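Local coordinates for acyl-[acyl-carrier-protein]--UDP-N-acetylglucosamine O-acyltransferase (Helicobacter pylori, PDB 1J2Z) that transfers a (3R)-hydroxyacyl chain from acyl carrier protein to UDP-N-acetylglucosamine, the first step of lipid A biosynthesis, at residues 67-81 / 93-105. Numbering follows the deposited sequence.
Sequences QPQDLKYKGEYSELI and MINPGTEGGIKKT. With SOG (octyl 1-thio-beta-D-glucopyranoside), chain B; SO4 (sulfate ion), chain C.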
ATOM      1  N   GLN A  67      19.506   3.966  -1.195  1.00 20.63           N
ATOM      2  CA  GLN A  67      19.983   2.698  -1.739  1.00 23.31           C
ATOM      3  C   GLN A  67      18.906   1.657  -2.015  1.00 25.69           C
ATOM      4  O   GLN A  67      17.896   1.580  -1.314  1.00 20.37           O
ATOM      5  CB  GLN A  67      21.048   2.102  -0.814  1.00 22.40           C
ATOM      6  CG  GLN A  67      20.635   2.006   0.641  1.00 29.83           C
ATOM      7  CD  GLN A  67      21.782   1.582   1.544  1.00 35.12           C
ATOM      8  OE1 GLN A  67      22.216   0.431   1.520  1.00 39.24           O
ATOM      9  NE2 GLN A  67      22.285   2.518   2.338  1.00 38.92           N
ATOM     10  N   PRO A  68      19.106   0.842  -3.062  1.00 23.60           N
ATOM     11  CA  PRO A  68      18.109  -0.184  -3.371  1.00 27.80           C
ATOM     12  C   PRO A  68      17.903  -1.127  -2.187  1.00 28.67           C
ATOM     13  O   PRO A  68      18.784  -1.276  -1.337  1.00 23.31           O
ATOM     14  CB  PRO A  68      18.691  -0.886  -4.604  1.00 28.67           C
ATOM     15  CG  PRO A  68      20.155  -0.569  -4.551  1.00 30.71           C
ATOM     16  CD  PRO A  68      20.186   0.848  -4.061  1.00 23.97           C
ATOM     17  N   GLN A  69      16.726  -1.741  -2.127  1.00 21.32           N
ATOM     18  CA  GLN A  69      16.403  -2.661  -1.045  1.00 31.07           C
ATOM     19  C   GLN A  69      17.084  -4.002  -1.282  1.00 33.64           C
ATOM     20  O   GLN A  69      17.382  -4.735  -0.340  1.00 40.70           O
ATOM     21  CB  GLN A  69      14.885  -2.832  -0.948  1.00 21.81           C
ATOM     22  CG  GLN A  69      14.165  -1.509  -0.723  1.00 24.65           C
ATOM     23  CD  GLN A  69      12.685  -1.676  -0.454  1.00 26.78           C
ATOM     24  OE1 GLN A  69      11.920  -2.094  -1.325  1.00 29.40           O
ATOM     25  NE2 GLN A  69      12.273  -1.346   0.758  1.00 16.26           N
ATOM     26  N   ASP A  70      17.342  -4.300  -2.551  1.00 42.11           N
ATOM     27  CA  ASP A  70      18.009  -5.535  -2.954  1.00 54.83           C
ATOM     28  C   ASP A  70      19.220  -5.849  -2.069  1.00 58.00           C
ATOM     29  O   ASP A  70      20.013  -4.963  -1.742  1.00 52.18           O
ATOM     30  CB  ASP A  70      18.447  -5.419  -4.416  1.00 56.72           C
ATOM     31  CG  ASP A  70      19.296  -6.588  -4.868  1.00 59.43           C
ATOM     32  OD1 ASP A  70      18.825  -7.742  -4.780  1.00 62.28           O
ATOM     33  OD2 ASP A  70      20.436  -6.350  -5.317  1.00 61.85           O
ATOM     34  N   LEU A  71      19.358  -7.116  -1.688  1.00 63.33           N
ATOM     35  CA  LEU A  71      20.464  -7.548  -0.838  1.00 70.55           C
ATOM     36  C   LEU A  71      21.782  -7.611  -1.599  1.00 71.01           C
ATOM     37  O   LEU A  71      22.846  -7.364  -1.031  1.00 70.36           O
ATOM     38  CB  LEU A  71      20.160  -8.925  -0.237  1.00 80.55           C
ATOM     39  CG  LEU A  71      21.234  -9.532   0.673  1.00 86.10           C
ATOM     40  CD1 LEU A  71      21.453  -8.635   1.885  1.00 88.53           C
ATOM     41  CD2 LEU A  71      20.808 -10.930   1.111  1.00 89.06           C
ATOM     42  N   LYS A  72      21.708  -7.945  -2.884  1.00 72.46           N
ATOM     43  CA  LYS A  72      22.896  -8.049  -3.724  1.00 72.94           C
ATOM     44  C   LYS A  72      23.674  -6.736  -3.786  1.00 72.26           C
ATOM     45  O   LYS A  72      24.877  -6.731  -4.047  1.00 71.88           O
ATOM     46  CB  LYS A  72      22.504  -8.484  -5.142  1.00 73.85           C
ATOM     47  CG  LYS A  72      23.686  -8.619  -6.099  1.00 79.01           C
ATOM     48  CD  LYS A  72      23.249  -9.059  -7.493  1.00 76.33           C
ATOM     49  CE  LYS A  72      24.449  -9.184  -8.428  1.00 74.38           C
ATOM     50  NZ  LYS A  72      24.066  -9.624  -9.799  1.00 68.87           N
ATOM     51  N   TYR A  73      22.985  -5.624  -3.545  1.00 71.03           N
ATOM     52  CA  TYR A  73      23.627  -4.314  -3.580  1.00 69.43           C
ATOM     53  C   TYR A  73      24.755  -4.237  -2.558  1.00 71.86           C
ATOM     54  O   TYR A  73      24.619  -4.722  -1.435  1.00 70.88           O
ATOM     55  CB  TYR A  73      22.608  -3.213  -3.288  1.00 62.84           C
ATOM     56  CG  TYR A  73      23.187  -1.823  -3.400  1.00 59.46           C
ATOM     57  CD1 TYR A  73      23.573  -1.307  -4.638  1.00 60.67           C
ATOM     58  CD2 TYR A  73      23.361  -1.025  -2.271  1.00 57.89           C
ATOM     59  CE1 TYR A  73      24.119  -0.029  -4.750  1.00 54.37           C
ATOM     60  CE2 TYR A  73      23.907   0.254  -2.371  1.00 55.76           C
ATOM     61  CZ  TYR A  73      24.282   0.744  -3.613  1.00 50.59           C
ATOM     62  OH  TYR A  73      24.826   2.002  -3.719  1.00 55.19           O
ATOM     63  N   LYS A  74      25.864  -3.617  -2.949  1.00 74.57           N
ATOM     64  CA  LYS A  74      27.013  -3.483  -2.059  1.00 77.73           C
ATOM     65  C   LYS A  74      27.655  -2.100  -2.169  1.00 76.22           C
ATOM     66  O   LYS A  74      28.783  -1.967  -2.644  1.00 77.13           O
ATOM     67  CB  LYS A  74      28.050  -4.566  -2.380  1.00 80.36           C
ATOM     68  CG  LYS A  74      29.251  -4.582  -1.445  1.00 87.34           C
ATOM     69  CD  LYS A  74      30.261  -5.644  -1.857  1.00 92.43           C
ATOM     70  CE  LYS A  74      31.454  -5.672  -0.913  1.00 92.82           C
ATOM     71  NZ  LYS A  74      32.451  -6.702  -1.317  1.00 95.63           N
ATOM     72  N   GLY A  75      26.930  -1.076  -1.724  1.00 74.40           N
ATOM     73  CA  GLY A  75      27.446   0.282  -1.778  1.00 71.81           C
ATOM     74  C   GLY A  75      27.987   0.636  -3.150  1.00 71.85           C
ATOM     75  O   GLY A  75      28.933   1.414  -3.280  1.00 71.97           O
ATOM     76  N   GLU A  76      27.372   0.062  -4.178  1.00 70.05           N
ATOM     77  CA  GLU A  76      27.786   0.294  -5.554  1.00 64.12           C
ATOM     78  C   GLU A  76      27.589   1.744  -5.983  1.00 62.35           C
ATOM     79  O   GLU A  76      26.890   2.519  -5.328  1.00 60.12           O
ATOM     80  CB  GLU A  76      26.997  -0.621  -6.490  1.00 63.03           C
ATOM     81  CG  GLU A  76      26.769  -2.011  -5.929  1.00 59.05           C
ATOM     82  CD  GLU A  76      25.870  -2.837  -6.810  1.00 61.20           C
ATOM     83  OE1 GLU A  76      24.846  -2.298  -7.267  1.00 67.97           O
ATOM     84  OE2 GLU A  76      26.177  -4.025  -7.041  1.00 69.14           O
ATOM     85  N   TYR A  77      28.214   2.086  -7.103  1.00 60.11           N
ATOM     86  CA  TYR A  77      28.150   3.417  -7.686  1.00 52.65           C
ATOM     87  C   TYR A  77      27.057   3.397  -8.758  1.00 45.07           C
ATOM     88  O   TYR A  77      27.303   2.963  -9.883  1.00 44.96           O
ATOM     89  CB  TYR A  77      29.493   3.761  -8.345  1.00 62.97           C
ATOM     90  CG  TYR A  77      30.708   3.123  -7.688  1.00 72.93           C
ATOM     91  CD1 TYR A  77      30.834   1.734  -7.600  1.00 75.20           C
ATOM     92  CD2 TYR A  77      31.732   3.908  -7.158  1.00 77.01           C
ATOM     93  CE1 TYR A  77      31.944   1.143  -7.000  1.00 81.08           C
ATOM     94  CE2 TYR A  77      32.852   3.326  -6.554  1.00 81.88           C
ATOM     95  CZ  TYR A  77      32.948   1.943  -6.479  1.00 84.08           C
ATOM     96  OH  TYR A  77      34.043   1.358  -5.885  1.00 86.71           O
ATOM     97  N   SER A  78      25.857   3.859  -8.413  1.00 35.79           N
ATOM     98  CA  SER A  78      24.746   3.875  -9.364  1.00 30.43           C
ATOM     99  C   SER A  78      24.028   5.217  -9.371  1.00 25.17           C
ATOM    100  O   SER A  78      24.271   6.057  -8.510  1.00 21.26           O
ATOM    101  CB  SER A  78      23.752   2.758  -9.040  1.00 33.80           C
ATOM    102  OG  SER A  78      24.275   1.492  -9.412  1.00 44.27           O
ATOM    103  N   GLU A  79      23.125   5.406 -10.329  1.00 20.17           N
ATOM    104  CA  GLU A  79      22.409   6.668 -10.446  1.00 20.46           C
ATOM    105  C   GLU A  79      20.902   6.532 -10.581  1.00 19.75           C
ATOM    106  O   GLU A  79      20.379   5.460 -10.888  1.00 20.41           O
ATOM    107  CB  GLU A  79      22.904   7.439 -11.673  1.00 21.60           C
ATOM    108  CG  GLU A  79      24.407   7.467 -11.873  1.00 31.62           C
ATOM    109  CD  GLU A  79      24.785   8.097 -13.203  1.00 29.30           C
ATOM    110  OE1 GLU A  79      24.764   9.341 -13.307  1.00 37.69           O
ATOM    111  OE2 GLU A  79      25.079   7.347 -14.152  1.00 32.52           O
ATOM    112  N   LEU A  80      20.217   7.649 -10.362  1.00 22.28           N
ATOM    113  CA  LEU A  80      18.769   7.734 -10.514  1.00 18.94           C
ATOM    114  C   LEU A  80      18.631   8.957 -11.410  1.00 16.53           C
ATOM    115  O   LEU A  80      19.057  10.050 -11.037  1.00 18.49           O
ATOM    116  CB  LEU A  80      18.080   7.999  -9.174  1.00 14.58           C
ATOM    117  CG  LEU A  80      16.595   7.620  -9.070  1.00 27.63           C
ATOM    118  CD1 LEU A  80      15.955   8.382  -7.912  1.00 26.16           C
ATOM    119  CD2 LEU A  80      15.863   7.924 -10.361  1.00 21.07           C
ATOM    120  N   ILE A  81      18.057   8.775 -12.592  1.00 15.12           N
ATOM    121  CA  ILE A  81      17.908   9.881 -13.531  1.00 17.73           C
ATOM    122  C   ILE A  81      16.437  10.105 -13.878  1.00 19.64           C
ATOM    123  O   ILE A  81      15.778   9.226 -14.430  1.00 18.23           O
ATOM    124  CB  ILE A  81      18.722   9.602 -14.816  1.00 23.59           C
ATOM    125  CG1 ILE A  81      20.183   9.325 -14.438  1.00 20.34           C
ATOM    126  CG2 ILE A  81      18.629  10.793 -15.771  1.00 18.12           C
ATOM    127  CD1 ILE A  81      21.020   8.742 -15.557  1.00 23.30           C
ATOM    128  N   MET A  93       8.804   6.172  -3.495  1.00 15.27           N
ATOM    129  CA  MET A  93      10.148   5.761  -3.107  1.00 16.59           C
ATOM    130  C   MET A  93      10.798   5.197  -4.358  1.00 22.12           C
ATOM    131  O   MET A  93      10.318   4.218  -4.925  1.00 23.81           O
ATOM    132  CB  MET A  93      10.067   4.703  -2.007  1.00 19.20           C
ATOM    133  CG  MET A  93      11.330   4.556  -1.167  1.00 23.68           C
ATOM    134  SD  MET A  93      12.521   3.440  -1.886  1.00 26.59           S
ATOM    135  CE  MET A  93      12.007   1.868  -1.164  1.00 20.92           C
ATOM    136  N   ILE A  94      11.880   5.832  -4.794  1.00 19.30           N
ATOM    137  CA  ILE A  94      12.574   5.425  -6.007  1.00 19.27           C
ATOM    138  C   ILE A  94      14.064   5.241  -5.746  1.00 19.92           C
ATOM    139  O   ILE A  94      14.732   6.147  -5.253  1.00 18.35           O
ATOM    140  CB  ILE A  94      12.382   6.481  -7.112  1.00 20.05           C
ATOM    141  CG1 ILE A  94      10.887   6.711  -7.350  1.00 21.51           C
ATOM    142  CG2 ILE A  94      13.050   6.023  -8.403  1.00 21.73           C
ATOM    143  CD1 ILE A  94      10.587   7.787  -8.369  1.00 23.51           C
ATOM    144  N   ASN A  95      14.577   4.064  -6.088  1.00 17.25           N
ATOM    145  CA  ASN A  95      15.985   3.757  -5.880  1.00 15.49           C
ATOM    146  C   ASN A  95      16.787   3.781  -7.171  1.00 17.31           C
ATOM    147  O   ASN A  95      16.230   3.626  -8.259  1.00 18.36           O
ATOM    148  CB  ASN A  95      16.124   2.368  -5.251  1.00 20.56           C
ATOM    149  CG  ASN A  95      15.342   2.236  -3.963  1.00 15.17           C
ATOM    150  OD1 ASN A  95      15.534   3.012  -3.027  1.00 23.10           O
ATOM    151  ND2 ASN A  95      14.455   1.252  -3.909  1.00 15.53           N
ATOM    152  N   PRO A  96      18.107   3.994  -7.062  1.00 18.99           N
ATOM    153  CA  PRO A  96      18.998   4.028  -8.224  1.00 20.50           C
ATOM    154  C   PRO A  96      19.321   2.586  -8.613  1.00 23.51           C
ATOM    155  O   PRO A  96      18.896   1.648  -7.928  1.00 18.64           O
ATOM    156  CB  PRO A  96      20.215   4.799  -7.710  1.00 15.17           C
ATOM    157  CG  PRO A  96      20.242   4.446  -6.256  1.00 17.90           C
ATOM    158  CD  PRO A  96      18.789   4.521  -5.865  1.00 15.08           C
ATOM    159  N   GLY A  97      20.065   2.408  -9.700  1.00 19.55           N
ATOM    160  CA  GLY A  97      20.385   1.067 -10.165  1.00 17.64           C
ATOM    161  C   GLY A  97      21.456   0.326  -9.393  1.00 21.28           C
ATOM    162  O   GLY A  97      21.837   0.742  -8.305  1.00 17.64           O
ATOM    163  N   THR A  98      21.922  -0.787  -9.960  1.00 21.30           N
ATOM    164  CA  THR A  98      22.963  -1.615  -9.353  1.00 20.16           C
ATOM    165  C   THR A  98      23.977  -2.036 -10.416  1.00 24.68           C
ATOM    166  O   THR A  98      23.723  -1.931 -11.621  1.00 19.22           O
ATOM    167  CB  THR A  98      22.391  -2.915  -8.734  1.00 18.04           C
ATOM    168  OG1 THR A  98      21.755  -3.687  -9.756  1.00 22.56           O
ATOM    169  CG2 THR A  98      21.387  -2.602  -7.636  1.00 17.40           C
ATOM    170  N   GLU A  99      25.124  -2.526  -9.962  1.00 28.01           N
ATOM    171  CA  GLU A  99      26.172  -2.966 -10.871  1.00 31.88           C
ATOM    172  C   GLU A  99      25.722  -4.188 -11.666  1.00 31.52           C
ATOM    173  O   GLU A  99      26.095  -4.354 -12.827  1.00 30.51           O
ATOM    174  CB  GLU A  99      27.445  -3.289 -10.085  1.00 39.45           C
ATOM    175  CG  GLU A  99      28.584  -3.799 -10.948  1.00 55.78           C
ATOM    176  CD  GLU A  99      29.862  -4.009 -10.160  1.00 68.62           C
ATOM    177  OE1 GLU A  99      29.835  -4.774  -9.169  1.00 74.15           O
ATOM    178  OE2 GLU A  99      30.893  -3.408 -10.533  1.00 76.81           O
ATOM    179  N   GLY A 100      24.917  -5.036 -11.037  1.00 32.13           N
ATOM    180  CA  GLY A 100      24.429  -6.229 -11.706  1.00 31.76           C
ATOM    181  C   GLY A 100      23.351  -5.916 -12.724  1.00 35.10           C
ATOM    182  O   GLY A 100      23.083  -6.720 -13.620  1.00 35.80           O
ATOM    183  N   GLY A 101      22.733  -4.746 -12.585  1.00 32.61           N
ATOM    184  CA  GLY A 101      21.687  -4.334 -13.504  1.00 29.75           C
ATOM    185  C   GLY A 101      22.247  -3.439 -14.596  1.00 30.79           C
ATOM    186  O   GLY A 101      23.112  -3.860 -15.358  1.00 32.52           O
ATOM    187  N   ILE A 102      21.759  -2.206 -14.674  1.00 23.39           N
ATOM    188  CA  ILE A 102      22.240  -1.268 -15.680  1.00 22.85           C
ATOM    189  C   ILE A 102      22.861  -0.042 -15.017  1.00 23.86           C
ATOM    190  O   ILE A 102      23.004   1.010 -15.643  1.00 20.59           O
ATOM    191  CB  ILE A 102      21.101  -0.807 -16.623  1.00 22.98           C
ATOM    192  CG1 ILE A 102      19.947  -0.219 -15.804  1.00 18.72           C
ATOM    193  CG2 ILE A 102      20.630  -1.974 -17.481  1.00 27.79           C
ATOM    194  CD1 ILE A 102      18.793   0.295 -16.660  1.00 22.45           C
ATOM    195  N   LYS A 103      23.216  -0.193 -13.744  1.00 21.67           N
ATOM    196  CA  LYS A 103      23.842   0.868 -12.959  1.00 25.06           C
ATOM    197  C   LYS A 103      23.004   2.134 -12.859  1.00 22.94           C
ATOM    198  O   LYS A 103      23.529   3.206 -12.559  1.00 20.24           O
ATOM    199  CB  LYS A 103      25.220   1.214 -13.538  1.00 31.51           C
ATOM    200  CG  LYS A 103      26.188   0.027 -13.589  1.00 38.28           C
ATOM    201  CD  LYS A 103      27.559   0.417 -14.147  1.00 35.77           C
ATOM    202  CE  LYS A 103      28.282   1.400 -13.236  1.00 44.82           C
ATOM    203  NZ  LYS A 103      29.615   1.808 -13.772  1.00 49.65           N
ATOM    204  N   LYS A 104      21.701   2.018 -13.099  1.00 24.67           N
ATOM    205  CA  LYS A 104      20.836   3.188 -13.018  1.00 22.77           C
ATOM    206  C   LYS A 104      19.350   2.857 -13.094  1.00 21.65           C
ATOM    207  O   LYS A 104      18.953   1.776 -13.530  1.00 22.71           O
ATOM    208  CB  LYS A 104      21.174   4.162 -14.154  1.00 27.73           C
ATOM    209  CG  LYS A 104      20.753   3.650 -15.530  1.00 25.74           C
ATOM    210  CD  LYS A 104      21.145   4.595 -16.660  1.00 32.00           C
ATOM    211  CE  LYS A 104      22.607   4.445 -17.043  1.00 24.89           C
ATOM    212  NZ  LYS A 104      22.884   3.096 -17.629  1.00 24.26           N
ATOM    213  N   THR A 105      18.544   3.806 -12.636  1.00 20.42           N
ATOM    214  CA  THR A 105      17.096   3.718 -12.697  1.00 22.52           C
ATOM    215  C   THR A 105      16.783   4.955 -13.524  1.00 23.06           C
ATOM    216  O   THR A 105      17.248   6.052 -13.203  1.00 20.46           O
ATOM    217  CB  THR A 105      16.454   3.823 -11.310  1.00 22.63           C
ATOM    218  OG1 THR A 105      16.738   2.627 -10.573  1.00 19.89           O
ATOM    219  CG2 THR A 105      14.944   4.011 -11.435  1.00 14.60           C
TER
HETATM  220  C1  SOG B 409      12.964  -6.873  -5.546  0.70 61.56           C
HETATM  221  C2  SOG B 409      14.241  -5.997  -5.531  0.70 58.64           C
HETATM  222  C3  SOG B 409      14.123  -4.938  -4.425  0.70 53.21           C
HETATM  223  C4  SOG B 409      12.888  -4.081  -4.721  0.70 53.09           C
HETATM  224  C5  SOG B 409      11.632  -4.989  -4.734  0.70 55.19           C
HETATM  225  C6  SOG B 409      10.382  -4.179  -5.048  0.70 57.81           C
HETATM  226  C1' SOG B 409      12.418  -9.101  -6.254  0.70 66.77           C
HETATM  227  C2' SOG B 409      11.345  -9.369  -7.292  0.70 61.34           C
HETATM  228  C3' SOG B 409      11.159 -10.858  -7.515  0.70 59.84           C
HETATM  229  C4' SOG B 409      10.087 -11.136  -8.558  0.70 52.20           C
HETATM  230  C5' SOG B 409       9.907 -12.632  -8.778  0.70 48.62           C
HETATM  231  C6' SOG B 409       8.747 -12.907  -9.713  0.70 40.30           C
HETATM  232  C7' SOG B 409       8.556 -14.388  -9.939  0.70 43.17           C
HETATM  233  C8' SOG B 409       7.393 -14.631 -10.871  0.70 37.89           C
HETATM  234  S1  SOG B 409      13.046  -7.857  -6.588  0.70 70.96           S
HETATM  235  O2  SOG B 409      15.387  -6.809  -5.304  0.70 56.14           O
HETATM  236  O3  SOG B 409      15.279  -4.126  -4.410  0.70 55.49           O
HETATM  237  O4  SOG B 409      12.749  -3.079  -3.728  0.70 41.60           O
HETATM  238  O5  SOG B 409      11.800  -6.021  -5.748  0.70 60.73           O
HETATM  239  O6  SOG B 409       9.875  -3.593  -3.864  0.70 61.21           O
HETATM  240  S   SO4 C 412      21.585   6.017   1.481  1.00 65.27           S
HETATM  241  O1  SO4 C 412      21.091   7.382   1.656  1.00 65.76           O
HETATM  242  O2  SO4 C 412      22.646   6.009   0.486  1.00 67.59           O
HETATM  243  O3  SO4 C 412      22.108   5.501   2.737  1.00 65.90           O
HETATM  244  O4  SO4 C 412      20.506   5.136   1.038  1.00 55.93           O
HETATM  245  O   HOH W   1      25.164   4.791 -13.959  1.00 25.58           O
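E79 and L80 pair in parallel with K104 and T105 on neighbouring coils of the left-handed beta-helix, where two loops, one in 67-81 and one in 93-105, leave the regular coil side by side. The backbone bonds run from E79 N to K103 O, from T105 N to E79 O (3.0 Å) and from I81 N to T105 O (2.9 Å), the last nearly straight at 173°. E79 O also accepts G97 N at 3.3 Å, and the two donors reach it from opposite faces of its carbonyl plane. G97 has no side chain, as suits a spot where a CB would strike K104 N.

Inside the coil, L80, its CG anti to the backbone N (chi1 -159°), lays CD1 3.8 Å from I94 CG2, the two side chains crossing at about a right angle; both also touch L64, on the same coil as L80. The compact ring of P96 backs L80 CB. Between the loops, P68 puts CG 3.9 Å from T98 CG2 and against one face of the Y73 ring.

Polar groups hold the loops. T98 turns its hydroxyl to D122, which also receives I102 N. Q69 and D70, which belong to the substrate-binding site, border the bound octyl thioglucoside; M93 CE lies 3.7 Å from Q69 CD, and Q69 OE1 accepts a hydrogen bond from N133 ND2 of the second subunit. On the outer side, a water donates to E79 OE2 and to K103 O, the latter at 2.7 Å.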